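Local atomic coordinates of dual specificity protein phosphatase 18 (Homo sapiens, PDB entry 2ESB), a protein that removes phosphate from phosphotyrosine and, less readily, from phosphothreonine in single and diphosphorylated MAP kinase peptides. Residues K25-S30 with G98-H103; A34-L39 with V56-Y61; R78-F83 with W148-H153; S126-H131 with N162-V167. All blocks are in the same frame, centred on the assembly; numbering follows the deposited sequence.

Interactions 1 and 2 lie on one side of the chain's centre and touch. His103 NE2, at the end of strand 100-103, probably accepts a hydrogen bond from Asn58 ND2 (3.0 Å), while His103 CD2 packs on Ala35 CB at 3.3 Å. That histidine precedes Cys104, the predicted phosphocysteine nucleophile, with side chains about 5 Å apart. Across the centre, interactions 3 and 4 touch (centres 13 Å apart) where helix 145-159 meets the 162-167 chain; Asn162 ND2 probably donates to Ile152 O at 2.9 Å. Interaction 3 approaches the catalytic pocket: the Leu79 side chain is about 8 Å from that of Cys104 and from a bound HEPES molecule. Interaction 4 lies away from it.

Interaction 1 (K25-S30 with G98-H103); sequences KSLYIS and GRTLLH. With ACT (acetate ion), chain B.
Ser26 O is gripped by two donors: the backbone Thr100 N, 2.8 Å from Ser26 O in an almost straight bond (179° at the hydrogen), and a water that also bonds to Thr100 OG1. Two parallel strands of the central sheet start here. Thr100 O accepts from Tyr28 N, Tyr28 O from Leu102 N, and Leu102 O from Ser30 N at a longer 3.2 Å.

On the face carrying Leu27 and Leu102, their CD1 methyls meet at 4.0 Å; branched aliphatics suit this side, which helices 83-95 and 110-122 cover. On the other face, Leu101 CD1 fits between Tyr28 CB and Ser30 OG, 3.5 Å from the latter. Tyr28 CG lies anti to its carbonyl carbon (chi1 -59°), which carries the ring back toward Arg99. There Arg99 NH1 donates to Tyr28 OH at 2.8 Å, with the ring and guanidinium planes 13° apart, while Lys25 O sits over one guanidinium face; Lys25 N donates to an acetate oxygen, probably from the crystallisation liquor. A leucine in place of Arg99 would probably leave Tyr28 OH without this donor and its ring less firmly held.

The pairing belongs to the protein tyrosine phosphatase fold; strand 100-103 leads into Cys104, the predicted phosphocysteine nucleophile. Backbone bonds thus set the parallel register, leucines fill one face, and Arg99 satisfies a buried tyrosine hydroxyl at the partly exposed start.

Interaction 2 (A34-L39 with V56-Y61); sequences AANNKL and VVNTLY
Tyr61 OH donates to Asn36 O at 2.7 Å, approaching 32° out of the carbonyl plane, and Lys38 lays its aliphatic chain over the same ring. Here the packing is close: Lys38 CB stands 3.7 Å from the centroid of the Tyr61 ring, 13° off the ring normal, a CH-pi contact. The Asn36 side chain is as closely bedded against Asn58 and Thr59. The loose side lies at the lysine's end: with CG anti to the backbone N (chi1 -171°) and the rest extended, Lys38 leads its amine away on the exposed side.

A water bridges the segments, donating to Ala35 O and to Thr59 O. A phenylalanine in place of Tyr61 would probably leave Asn36 O without its hydroxyl donor. The contact joins the turn before helix 38-43, where Asn37 is the N-cap and bonds to Met40 N, to the loop after strand 48-51. Its chemistry implies a surface junction in which one tyrosine serves as both donor and apolar platform.

Interaction 3 (R78-F83 with W148-H153); sequences RLCDFF and WEQLIH
Gln150 CG is anti to its carbonyl carbon (chi1 -75°) and the chain runs on extended (chi2 167°), carrying the amide from the helix to the backbone of Cys80. Gln150 OE1 accepts from Cys80 N at 2.8 Å, the donor tilted 24° from the amide's carbonyl plane. The same oxygen lies 3.3 Å from Cys80 CB, and Cys80 SG rests 3.9 Å from Gln150 CD. The other end of the amide is also used: NE2 bonds to Ser77 O, so a glutamine, with a donor and an acceptor on one flat group, suits a site between two backbone positions.

The contact ties the loop leading into helix 83-95 to helix 145-159 in the helical part of the phosphatase domain, on the side where Leu79 packs against Ala113 and Leu114 of helix 110-122.

Deeper in, Phe83 replaces polar bonding with packing. Its ring presents its edge to Gln150 O, CE1 being 3.5 Å from that oxygen, and CZ touches Leu151 CD2 at 3.7 Å; the side chains of Phe83 and Leu151 cross at about a right angle. Cys80 CA lies over the centre of the Phe83 ring, which also meets Tyr154. At the exposed end, Arg78 NH2 forms a salt bridge with Asp81 OD1.

Interaction 4 (S126-H131 with N162-V167); sequences SLLDAH and NTVHMV
Thr163 turns its hydroxyl onto the first turn of helix 127-137, where Thr163 OG1 accepts from Leu128 N at 3.1 Å, with an angle of 161° at the hydrogen. Its OG1 is placed between backbone N and carbonyl carbon (chi1 54°), which aims the oxygen at the helix and leaves CG2 to lie 3.7 Å from Ser126 CB. Leu128 CB adds an apolar touch, 3.8 Å from Thr163 CB.

The motif is a helix N-terminus whose first amides are met by three side-chain oxygens. Ser126, the N-cap, accepts from Asp129 N at Ser126 OG, 2.9 Å away, and Thr163 serves the amide of Leu128; the N-H groups of a first turn call for such oxygens. The third is Glu155 OE1 of helix 145-159, which bonds to both Leu127 N and the Thr163 hydroxyl. This ties the start of helix 127-137 to the chain that leaves helix 145-159.

Val164 follows with a beta-branched apolar side chain. Its CG2, anti to the carbonyl carbon, reaches Leu127 CG at 3.8 Å and Leu128 CB at 4.0 Å, the Leu127 and Val164 side chains crossing at about a right angle. Beyond it, His165 bonds to Asp176, and Met166 packs on Trp148 and Ile152.

Interaction 1 (K25-S30 with G98-H103)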
loop_
_atom_site.group_PDB
_atom_site.type_symbol
_atom_site.label_atom_id
_atom_site.label_comp_id
_atom_site.label_asym_id
_atom_site.label_seq_id
_atom_site.Cartn_x
_atom_site.Cartn_y
_atom_site.Cartn_z
ATOM N N LYS A 25 -2.532 -3.383 -13.262
ATOM C CA LYS A 25 -1.776 -3.100 -14.473
ATOM C C LYS A 25 -0.801 -1.944 -14.274
ATOM O O LYS A 25 0.191 -1.844 -14.991
ATOM C CB LYS A 25 -2.726 -2.774 -15.630
ATOM C CG LYS A 25 -3.575 -1.521 -15.424
ATOM C CD LYS A 25 -4.419 -1.264 -16.654
ATOM C CE LYS A 25 -5.042 0.117 -16.649
ATOM N NZ LYS A 25 -5.710 0.383 -17.959
ATOM N N SER A 26 -1.056 -1.084 -13.291
ATOM C CA SER A 26 -0.169 0.062 -13.071
ATOM C C SER A 26 0.313 0.256 -11.634
ATOM O O SER A 26 0.814 1.331 -11.279
ATOM C CB SER A 26 -0.866 1.347 -13.510
ATOM O OG SER A 26 -1.890 1.686 -12.594
ATOM N N LEU A 27 0.142 -0.756 -10.795
ATOM C CA LEU A 27 0.582 -0.633 -9.412
ATOM C C LEU A 27 1.337 -1.863 -8.957
ATOM O O LEU A 27 0.929 -2.990 -9.249
ATOM C CB LEU A 27 -0.613 -0.408 -8.492
ATOM C CG LEU A 27 -0.268 -0.268 -7.004
ATOM C CD1 LEU A 27 0.550 1.003 -6.779
ATOM C CD2 LEU A 27 -1.573 -0.229 -6.189
ATOM N N TYR A 28 2.438 -1.628 -8.244
ATOM C CA TYR A 28 3.293 -2.685 -7.703
ATOM C C TYR A 28 3.647 -2.372 -6.248
ATOM O O TYR A 28 3.591 -1.216 -5.819
ATOM C CB TYR A 28 4.610 -2.767 -8.481
ATOM C CG TYR A 28 4.490 -3.038 -9.966
ATOM C CD1 TYR A 28 4.005 -2.061 -10.833
ATOM C CD2 TYR A 28 4.906 -4.258 -10.507
ATOM C CE1 TYR A 28 3.943 -2.281 -12.206
ATOM C CE2 TYR A 28 4.846 -4.496 -11.891
ATOM C CZ TYR A 28 4.364 -3.499 -12.726
ATOM O OH TYR A 28 4.292 -3.703 -14.079
ATOM N N ILE A 29 4.026 -3.400 -5.496
ATOM C CA ILE A 29 4.456 -3.226 -4.107
ATOM C C ILE A 29 5.796 -3.947 -3.947
ATOM O O ILE A 29 6.001 -5.013 -4.533
ATOM C CB ILE A 29 3.498 -3.874 -3.085
ATOM C CG1 ILE A 29 2.129 -3.193 -3.103
ATOM C CG2 ILE A 29 4.106 -3.762 -1.692
ATOM C CD1 ILE A 29 1.104 -3.908 -2.207
ATOM N N SER A 30 6.706 -3.391 -3.158
ATOM C CA SER A 30 7.993 -4.062 -2.956
ATOM C C SER A 30 8.651 -3.635 -1.659
ATOM O O SER A 30 8.140 -2.767 -0.940
ATOM C CB SER A 30 8.959 -3.757 -4.114
ATOM O OG SER A 30 9.610 -2.504 -3.916
ATOM N N GLY A 98 1.471 5.724 -16.931
ATOM C CA GLY A 98 2.681 5.409 -16.200
ATOM C C GLY A 98 2.364 4.264 -15.262
ATOM O O GLY A 98 1.257 3.729 -15.301
ATOM N N ARG A 99 3.330 3.885 -14.430
ATOM C CA ARG A 99 3.144 2.803 -13.467
ATOM C C ARG A 99 3.768 3.216 -12.136
ATOM O O ARG A 99 4.837 3.827 -12.095
ATOM C CB ARG A 99 3.791 1.510 -13.967
ATOM C CG ARG A 99 3.193 1.000 -15.262
ATOM C CD ARG A 99 3.702 -0.394 -15.602
ATOM N NE ARG A 99 3.352 -0.739 -16.978
ATOM C CZ ARG A 99 3.488 -1.946 -17.515
ATOM N NH1 ARG A 99 3.965 -2.947 -16.789
ATOM N NH2 ARG A 99 3.152 -2.147 -18.786
ATOM N N THR A 100 3.103 2.855 -11.049
ATOM C CA THR A 100 3.569 3.230 -9.728
ATOM C C THR A 100 4.057 2.070 -8.872
ATOM O O THR A 100 3.444 1.001 -8.854
ATOM C CB THR A 100 2.428 3.936 -8.950
ATOM O OG1 THR A 100 1.957 5.067 -9.702
ATOM C CG2 THR A 100 2.901 4.401 -7.586
ATOM N N LEU A 101 5.172 2.295 -8.172
ATOM C CA LEU A 101 5.701 1.329 -7.220
ATOM C C LEU A 101 5.519 1.943 -5.842
ATOM O O LEU A 101 6.024 3.045 -5.558
ATOM C CB LEU A 101 7.205 1.040 -7.411
ATOM C CG LEU A 101 7.860 0.278 -6.234
ATOM C CD1 LEU A 101 7.273 -1.147 -6.110
ATOM C CD2 LEU A 101 9.376 0.197 -6.432
ATOM N N LEU A 102 4.764 1.254 -5.000
ATOM C CA LEU A 102 4.577 1.668 -3.620
ATOM C C LEU A 102 5.537 0.766 -2.854
ATOM O O LEU A 102 5.499 -0.440 -3.050
ATOM C CB LEU A 102 3.169 1.333 -3.123
ATOM C CG LEU A 102 2.029 2.326 -3.257
ATOM C CD1 LEU A 102 0.727 1.633 -2.836
ATOM C CD2 LEU A 102 2.326 3.556 -2.383
ATOM N N HIS A 103 6.384 1.327 -1.993
ATOM C CA HIS A 103 7.281 0.498 -1.190
ATOM C C HIS A 103 7.505 1.122 0.183
ATOM O O HIS A 103 7.235 2.301 0.407
ATOM C CB HIS A 103 8.640 0.314 -1.880
ATOM C CG HIS A 103 9.573 1.478 -1.716
ATOM N ND1 HIS A 103 10.431 1.600 -0.642
ATOM C CD2 HIS A 103 9.797 2.562 -2.501
ATOM C CE1 HIS A 103 11.146 2.704 -0.776
ATOM N NE2 HIS A 103 10.782 3.306 -1.895
HETATM C C ACT B . -6.059 -3.955 -14.164
HETATM O O ACT B . -5.165 -3.469 -13.433
HETATM O OXT ACT B . -7.105 -3.339 -14.475
HETATM C CH3 ACT B . -5.824 -5.388 -14.688
HETATM O O HOH W 1 -0.112 4.124 -11.149
#

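Interaction 2 (A34-L39 with V56-Y61)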
loop_
_atom_site.group_PDB
_atom_site.type_symbol
_atom_site.label_atom_id
_atom_site.label_comp_id
_atom_site.label_asym_id
_atom_site.label_seq_id
_atom_site.Cartn_x
_atom_site.Cartn_y
_atom_site.Cartn_z
ATOM N N ALA A 34 14.363 -3.737 -3.577
ATOM C CA ALA A 34 13.875 -3.726 -4.942
ATOM C C ALA A 34 13.632 -2.317 -5.444
ATOM O O ALA A 34 13.858 -2.024 -6.617
ATOM C CB ALA A 34 12.592 -4.543 -5.031
ATOM N N ALA A 35 13.187 -1.451 -4.540
ATOM C CA ALA A 35 12.869 -0.069 -4.867
ATOM C C ALA A 35 14.051 0.744 -5.395
ATOM O O ALA A 35 13.857 1.789 -6.002
ATOM C CB ALA A 35 12.267 0.616 -3.645
ATOM N N ASN A 36 15.271 0.280 -5.146
ATOM C CA ASN A 36 16.457 0.982 -5.635
ATOM C C ASN A 36 17.209 0.140 -6.668
ATOM O O ASN A 36 18.371 0.408 -6.980
ATOM C CB ASN A 36 17.388 1.337 -4.475
ATOM C CG ASN A 36 16.830 2.440 -3.594
ATOM O OD1 ASN A 36 17.038 2.442 -2.382
ATOM N ND2 ASN A 36 16.126 3.387 -4.201
ATOM N N ASN A 37 16.535 -0.881 -7.187
ATOM C CA ASN A 37 17.102 -1.763 -8.210
ATOM C C ASN A 37 16.729 -1.143 -9.558
ATOM O O ASN A 37 15.613 -1.326 -10.057
ATOM C CB ASN A 37 16.484 -3.152 -8.105
ATOM C CG ASN A 37 17.084 -4.136 -9.093
ATOM O OD1 ASN A 37 17.431 -3.780 -10.217
ATOM N ND2 ASN A 37 17.189 -5.388 -8.678
ATOM N N LYS A 38 17.665 -0.410 -10.150
ATOM C CA LYS A 38 17.411 0.268 -11.415
ATOM C C LYS A 38 16.857 -0.639 -12.520
ATOM O O LYS A 38 15.862 -0.303 -13.163
ATOM C CB LYS A 38 18.691 0.957 -11.894
ATOM C CG LYS A 38 18.508 1.881 -13.087
ATOM C CD LYS A 38 19.853 2.497 -13.463
ATOM C CE LYS A 38 19.754 3.476 -14.623
ATOM N NZ LYS A 38 21.104 4.015 -14.933
ATOM N N LEU A 39 17.488 -1.787 -12.736
ATOM C CA LEU A 39 17.035 -2.698 -13.786
ATOM C C LEU A 39 15.604 -3.162 -13.593
ATOM O O LEU A 39 14.836 -3.256 -14.550
ATOM C CB LEU A 39 17.944 -3.927 -13.859
ATOM C CG LEU A 39 19.302 -3.706 -14.522
ATOM C CD1 LEU A 39 20.082 -5.016 -14.527
ATOM C CD2 LEU A 39 19.100 -3.195 -15.937
ATOM N N VAL A 56 13.668 4.763 4.964
ATOM C CA VAL A 56 14.272 4.268 3.729
ATOM C C VAL A 56 14.679 5.394 2.785
ATOM O O VAL A 56 13.896 6.306 2.505
ATOM C CB VAL A 56 13.304 3.310 2.985
ATOM C CG1 VAL A 56 13.985 2.714 1.751
ATOM C CG2 VAL A 56 12.843 2.207 3.935
ATOM N N VAL A 57 15.914 5.329 2.303
ATOM C CA VAL A 57 16.419 6.330 1.371
ATOM C C VAL A 57 16.360 5.787 -0.060
ATOM O O VAL A 57 16.762 4.652 -0.313
ATOM C CB VAL A 57 17.881 6.695 1.691
ATOM C CG1 VAL A 57 18.478 7.504 0.523
ATOM C CG2 VAL A 57 17.945 7.470 3.011
ATOM N N ASN A 58 15.846 6.589 -0.989
ATOM C CA ASN A 58 15.782 6.183 -2.396
ATOM C C ASN A 58 16.984 6.694 -3.189
ATOM O O ASN A 58 17.461 7.810 -2.956
ATOM C CB ASN A 58 14.547 6.776 -3.097
ATOM C CG ASN A 58 13.260 6.078 -2.732
ATOM O OD1 ASN A 58 12.363 6.680 -2.156
ATOM N ND2 ASN A 58 13.163 4.796 -3.079
ATOM N N THR A 59 17.444 5.880 -4.136
ATOM C CA THR A 59 18.497 6.278 -5.058
ATOM C C THR A 59 17.601 6.893 -6.141
ATOM O O THR A 59 16.625 6.269 -6.549
ATOM C CB THR A 59 19.231 5.062 -5.660
ATOM O OG1 THR A 59 19.813 4.277 -4.610
ATOM C CG2 THR A 59 20.341 5.521 -6.611
ATOM N N LEU A 60 17.907 8.099 -6.600
ATOM C CA LEU A 60 17.049 8.743 -7.592
ATOM C C LEU A 60 17.526 8.523 -9.018
ATOM O O LEU A 60 18.422 9.222 -9.494
ATOM C CB LEU A 60 16.968 10.248 -7.306
ATOM C CG LEU A 60 16.678 10.640 -5.852
ATOM C CD1 LEU A 60 16.571 12.167 -5.752
ATOM C CD2 LEU A 60 15.385 9.981 -5.382
ATOM N N TYR A 61 16.924 7.558 -9.707
ATOM C CA TYR A 61 17.318 7.280 -11.078
ATOM C C TYR A 61 16.634 8.210 -12.066
ATOM O O TYR A 61 15.582 8.789 -11.783
ATOM C CB TYR A 61 17.028 5.821 -11.429
ATOM C CG TYR A 61 17.802 4.845 -10.562
ATOM C CD1 TYR A 61 17.142 3.947 -9.722
ATOM C CD2 TYR A 61 19.197 4.824 -10.585
ATOM C CE1 TYR A 61 17.850 3.050 -8.924
ATOM C CE2 TYR A 61 19.912 3.937 -9.801
ATOM C CZ TYR A 61 19.240 3.051 -8.973
ATOM O OH TYR A 61 19.963 2.149 -8.224
HETATM O O HOH W 2 15.157 4.002 -7.144
#

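Interaction 3 (R78-F83 with W148-H153)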
loop_
_atom_site.group_PDB
_atom_site.type_symbol
_atom_site.label_atom_id
_atom_site.label_comp_id
_atom_site.label_asym_id
_atom_site.label_seq_id
_atom_site.Cartn_x
_atom_site.Cartn_y
_atom_site.Cartn_z
ATOM N N ARG A 78 -0.531 8.205 11.551
ATOM C CA ARG A 78 -1.712 8.572 10.782
ATOM C C ARG A 78 -1.569 8.360 9.272
ATOM O O ARG A 78 -1.658 9.314 8.494
ATOM C CB ARG A 78 -2.070 10.036 11.056
ATOM C CG ARG A 78 -2.395 10.335 12.513
ATOM C CD ARG A 78 -2.734 11.813 12.694
ATOM N NE ARG A 78 -3.891 12.211 11.892
ATOM C CZ ARG A 78 -5.102 11.675 12.019
ATOM N NH1 ARG A 78 -5.317 10.721 12.917
ATOM N NH2 ARG A 78 -6.101 12.082 11.246
ATOM N N LEU A 79 -1.363 7.115 8.853
ATOM C CA LEU A 79 -1.232 6.825 7.432
ATOM C C LEU A 79 -2.526 7.231 6.753
ATOM O O LEU A 79 -2.531 7.610 5.580
ATOM C CB LEU A 79 -1.012 5.333 7.187
ATOM C CG LEU A 79 0.221 4.865 6.417
ATOM C CD1 LEU A 79 -0.025 3.424 6.000
ATOM C CD2 LEU A 79 0.498 5.739 5.193
ATOM N N CYS A 80 -3.624 7.138 7.500
ATOM C CA CYS A 80 -4.947 7.492 6.987
ATOM C C CYS A 80 -5.001 8.875 6.340
ATOM O O CYS A 80 -5.782 9.084 5.408
ATOM C CB CYS A 80 -6.000 7.405 8.097
ATOM S SG CYS A 80 -5.624 8.395 9.554
ATOM N N ASP A 81 -4.182 9.819 6.807
ATOM C CA ASP A 81 -4.202 11.156 6.192
ATOM C C ASP A 81 -3.735 11.118 4.742
ATOM O O ASP A 81 -3.970 12.052 3.973
ATOM C CB ASP A 81 -3.338 12.143 6.973
ATOM C CG ASP A 81 -3.823 12.338 8.395
ATOM O OD1 ASP A 81 -5.025 12.122 8.648
ATOM O OD2 ASP A 81 -3.004 12.716 9.254
ATOM N N PHE A 82 -3.087 10.027 4.354
ATOM C CA PHE A 82 -2.611 9.912 2.987
ATOM C C PHE A 82 -3.440 8.983 2.099
ATOM O O PHE A 82 -3.168 8.887 0.908
ATOM C CB PHE A 82 -1.147 9.457 2.971
ATOM C CG PHE A 82 -0.209 10.441 3.595
ATOM C CD1 PHE A 82 0.047 10.407 4.959
ATOM C CD2 PHE A 82 0.401 11.422 2.820
ATOM C CE1 PHE A 82 0.903 11.339 5.546
ATOM C CE2 PHE A 82 1.260 12.362 3.396
ATOM C CZ PHE A 82 1.510 12.319 4.762
ATOM N N PHE A 83 -4.440 8.313 2.666
ATOM C CA PHE A 83 -5.274 7.386 1.890
ATOM C C PHE A 83 -5.824 7.986 0.591
ATOM O O PHE A 83 -5.597 7.451 -0.487
ATOM C CB PHE A 83 -6.458 6.879 2.733
ATOM C CG PHE A 83 -6.087 5.862 3.789
ATOM C CD1 PHE A 83 -7.039 5.442 4.720
ATOM C CD2 PHE A 83 -4.807 5.320 3.854
ATOM C CE1 PHE A 83 -6.724 4.492 5.704
ATOM C CE2 PHE A 83 -4.479 4.366 4.836
ATOM C CZ PHE A 83 -5.445 3.956 5.761
ATOM N N TRP A 148 -5.144 -1.274 10.238
ATOM C CA TRP A 148 -6.392 -1.972 9.970
ATOM C C TRP A 148 -7.574 -1.131 10.458
ATOM O O TRP A 148 -8.569 -0.974 9.748
ATOM C CB TRP A 148 -6.402 -3.355 10.630
ATOM C CG TRP A 148 -5.756 -4.396 9.769
ATOM C CD1 TRP A 148 -4.557 -5.008 9.975
ATOM C CD2 TRP A 148 -6.269 -4.917 8.537
ATOM N NE1 TRP A 148 -4.285 -5.879 8.943
ATOM C CE2 TRP A 148 -5.322 -5.841 8.047
ATOM C CE3 TRP A 148 -7.443 -4.688 7.797
ATOM C CZ2 TRP A 148 -5.507 -6.542 6.844
ATOM C CZ3 TRP A 148 -7.627 -5.384 6.599
ATOM C CH2 TRP A 148 -6.664 -6.298 6.136
ATOM N N GLU A 149 -7.466 -0.573 11.659
ATOM C CA GLU A 149 -8.540 0.271 12.187
ATOM C C GLU A 149 -8.758 1.460 11.244
ATOM O O GLU A 149 -9.891 1.882 10.990
ATOM C CB GLU A 149 -8.175 0.801 13.579
ATOM C CG GLU A 149 -8.205 -0.226 14.697
ATOM C CD GLU A 149 -7.446 0.244 15.935
ATOM O OE1 GLU A 149 -7.539 1.445 16.270
ATOM O OE2 GLU A 149 -6.764 -0.587 16.573
ATOM N N GLN A 150 -7.660 2.019 10.742
ATOM C CA GLN A 150 -7.748 3.147 9.821
ATOM C C GLN A 150 -8.407 2.735 8.507
ATOM O O GLN A 150 -9.221 3.484 7.947
ATOM C CB GLN A 150 -6.356 3.728 9.564
ATOM C CG GLN A 150 -5.835 4.549 10.745
ATOM C CD GLN A 150 -4.358 4.868 10.624
ATOM O OE1 GLN A 150 -3.894 5.276 9.567
ATOM N NE2 GLN A 150 -3.614 4.689 11.714
ATOM N N LEU A 151 -8.063 1.545 8.024
ATOM C CA LEU A 151 -8.635 1.031 6.771
ATOM C C LEU A 151 -10.126 0.724 6.931
ATOM O O LEU A 151 -10.923 0.964 6.026
ATOM C CB LEU A 151 -7.876 -0.221 6.316
ATOM C CG LEU A 151 -6.480 0.038 5.740
ATOM C CD1 LEU A 151 -5.727 -1.283 5.600
ATOM C CD2 LEU A 151 -6.593 0.735 4.387
ATOM N N ILE A 152 -10.503 0.201 8.088
ATOM C CA ILE A 152 -11.909 -0.092 8.364
ATOM C C ILE A 152 -12.699 1.222 8.396
ATOM O O ILE A 152 -13.804 1.316 7.850
ATOM C CB ILE A 152 -12.041 -0.852 9.713
ATOM C CG1 ILE A 152 -11.567 -2.297 9.525
ATOM C CG2 ILE A 152 -13.487 -0.828 10.213
ATOM C CD1 ILE A 152 -11.370 -3.063 10.829
ATOM N N HIS A 153 -12.133 2.249 9.021
ATOM C CA HIS A 153 -12.814 3.544 9.068
ATOM C C HIS A 153 -12.959 4.114 7.644
ATOM O O HIS A 153 -14.000 4.658 7.280
ATOM C CB HIS A 153 -12.038 4.519 9.952
ATOM C CG HIS A 153 -12.639 5.889 10.007
ATOM N ND1 HIS A 153 -12.160 6.943 9.259
ATOM C CD2 HIS A 153 -13.696 6.371 10.702
ATOM C CE1 HIS A 153 -12.893 8.017 9.493
ATOM N NE2 HIS A 153 -13.833 7.696 10.365
#

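Interaction 4 (S126-H131 with N162-V167)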
loop_
_atom_site.group_PDB
_atom_site.type_symbol
_atom_site.label_atom_id
_atom_site.label_comp_id
_atom_site.label_asym_id
_atom_site.label_seq_id
_atom_site.Cartn_x
_atom_site.Cartn_y
_atom_site.Cartn_z
ATOM N N SER A 126 -14.297 -4.253 -1.722
ATOM C CA SER A 126 -14.523 -4.160 -0.285
ATOM C C SER A 126 -13.133 -4.311 0.335
ATOM O O SER A 126 -12.212 -4.798 -0.333
ATOM C CB SER A 126 -15.407 -5.312 0.182
ATOM O OG SER A 126 -14.755 -6.539 -0.072
ATOM N N LEU A 127 -12.971 -3.896 1.591
ATOM C CA LEU A 127 -11.680 -4.031 2.253
ATOM C C LEU A 127 -11.286 -5.503 2.236
ATOM O O LEU A 127 -10.132 -5.852 1.978
ATOM C CB LEU A 127 -11.743 -3.515 3.703
ATOM C CG LEU A 127 -10.443 -3.605 4.528
ATOM C CD1 LEU A 127 -9.283 -2.929 3.767
ATOM C CD2 LEU A 127 -10.641 -2.933 5.902
ATOM N N LEU A 128 -12.251 -6.376 2.498
ATOM C CA LEU A 128 -11.973 -7.812 2.499
ATOM C C LEU A 128 -11.460 -8.289 1.134
ATOM O O LEU A 128 -10.450 -9.007 1.055
ATOM C CB LEU A 128 -13.237 -8.601 2.871
ATOM C CG LEU A 128 -13.133 -10.134 2.859
ATOM C CD1 LEU A 128 -12.083 -10.589 3.855
ATOM C CD2 LEU A 128 -14.485 -10.755 3.205
ATOM N N ASP A 129 -12.147 -7.899 0.064
ATOM C CA ASP A 129 -11.730 -8.329 -1.275
ATOM C C ASP A 129 -10.405 -7.693 -1.678
ATOM O O ASP A 129 -9.582 -8.322 -2.343
ATOM C CB ASP A 129 -12.808 -8.021 -2.325
ATOM C CG ASP A 129 -14.034 -8.933 -2.199
ATOM O OD1 ASP A 129 -13.948 -9.973 -1.512
ATOM O OD2 ASP A 129 -15.086 -8.614 -2.795
ATOM N N ALA A 130 -10.191 -6.450 -1.274
ATOM C CA ALA A 130 -8.928 -5.793 -1.590
ATOM C C ALA A 130 -7.800 -6.548 -0.885
ATOM O O ALA A 130 -6.714 -6.727 -1.443
ATOM C CB ALA A 130 -8.968 -4.337 -1.124
ATOM N N HIS A 131 -8.045 -6.992 0.348
ATOM C CA HIS A 131 -7.010 -7.729 1.069
ATOM C C HIS A 131 -6.742 -9.109 0.449
ATOM O O HIS A 131 -5.587 -9.505 0.271
ATOM C CB HIS A 131 -7.376 -7.901 2.553
ATOM C CG HIS A 131 -6.406 -8.761 3.307
ATOM N ND1 HIS A 131 -6.584 -10.117 3.464
ATOM C CD2 HIS A 131 -5.194 -8.476 3.845
ATOM C CE1 HIS A 131 -5.521 -10.636 4.059
ATOM N NE2 HIS A 131 -4.662 -9.660 4.299
ATOM N N ASN A 162 -18.951 -2.186 6.525
ATOM C CA ASN A 162 -17.653 -2.833 6.710
ATOM C C ASN A 162 -17.686 -4.323 6.399
ATOM O O ASN A 162 -18.698 -4.988 6.604
ATOM C CB ASN A 162 -17.158 -2.643 8.148
ATOM C CG ASN A 162 -16.618 -1.262 8.398
ATOM O OD1 ASN A 162 -17.010 -0.600 9.359
ATOM N ND2 ASN A 162 -15.704 -0.815 7.539
ATOM N N THR A 163 -16.562 -4.842 5.915
ATOM C CA THR A 163 -16.442 -6.253 5.582
ATOM C C THR A 163 -15.328 -6.893 6.400
ATOM O O THR A 163 -15.103 -8.099 6.328
ATOM C CB THR A 163 -16.159 -6.450 4.088
ATOM O OG1 THR A 163 -15.006 -5.682 3.716
ATOM C CG2 THR A 163 -17.366 -6.005 3.263
ATOM N N VAL A 164 -14.620 -6.063 7.158
ATOM C CA VAL A 164 -13.547 -6.514 8.045
ATOM C C VAL A 164 -13.809 -5.801 9.385
ATOM O O VAL A 164 -14.179 -4.626 9.401
ATOM C CB VAL A 164 -12.153 -6.118 7.502
ATOM C CG1 VAL A 164 -11.068 -6.575 8.461
ATOM C CG2 VAL A 164 -11.932 -6.747 6.120
ATOM N N HIS A 165 -13.639 -6.510 10.495
ATOM C CA HIS A 165 -13.884 -5.929 11.817
ATOM C C HIS A 165 -12.775 -6.314 12.788
ATOM O O HIS A 165 -12.291 -7.444 12.751
ATOM C CB HIS A 165 -15.211 -6.438 12.390
ATOM C CG HIS A 165 -16.329 -6.475 11.395
ATOM N ND1 HIS A 165 -16.387 -7.398 10.374
ATOM C CD2 HIS A 165 -17.415 -5.678 11.244
ATOM C CE1 HIS A 165 -17.459 -7.169 9.636
ATOM N NE2 HIS A 165 -18.100 -6.131 10.143
ATOM N N MET A 166 -12.385 -5.376 13.653
ATOM C CA MET A 166 -11.351 -5.640 14.652
ATOM C C MET A 166 -11.964 -6.482 15.786
ATOM O O MET A 166 -13.080 -6.210 16.232
ATOM C CB MET A 166 -10.821 -4.321 15.228
ATOM C CG MET A 166 -10.180 -3.385 14.194
ATOM S SD MET A 166 -8.855 -4.212 13.283
ATOM C CE MET A 166 -7.550 -4.262 14.537
ATOM N N VAL A 167 -11.241 -7.500 16.238
ATOM C CA VAL A 167 -11.716 -8.358 17.321
ATOM C C VAL A 167 -10.602 -8.551 18.347
ATOM O O VAL A 167 -9.418 -8.361 18.035
ATOM C CB VAL A 167 -12.161 -9.752 16.798
ATOM C CG1 VAL A 167 -13.303 -9.602 15.804
ATOM C CG2 VAL A 167 -10.988 -10.471 16.155
#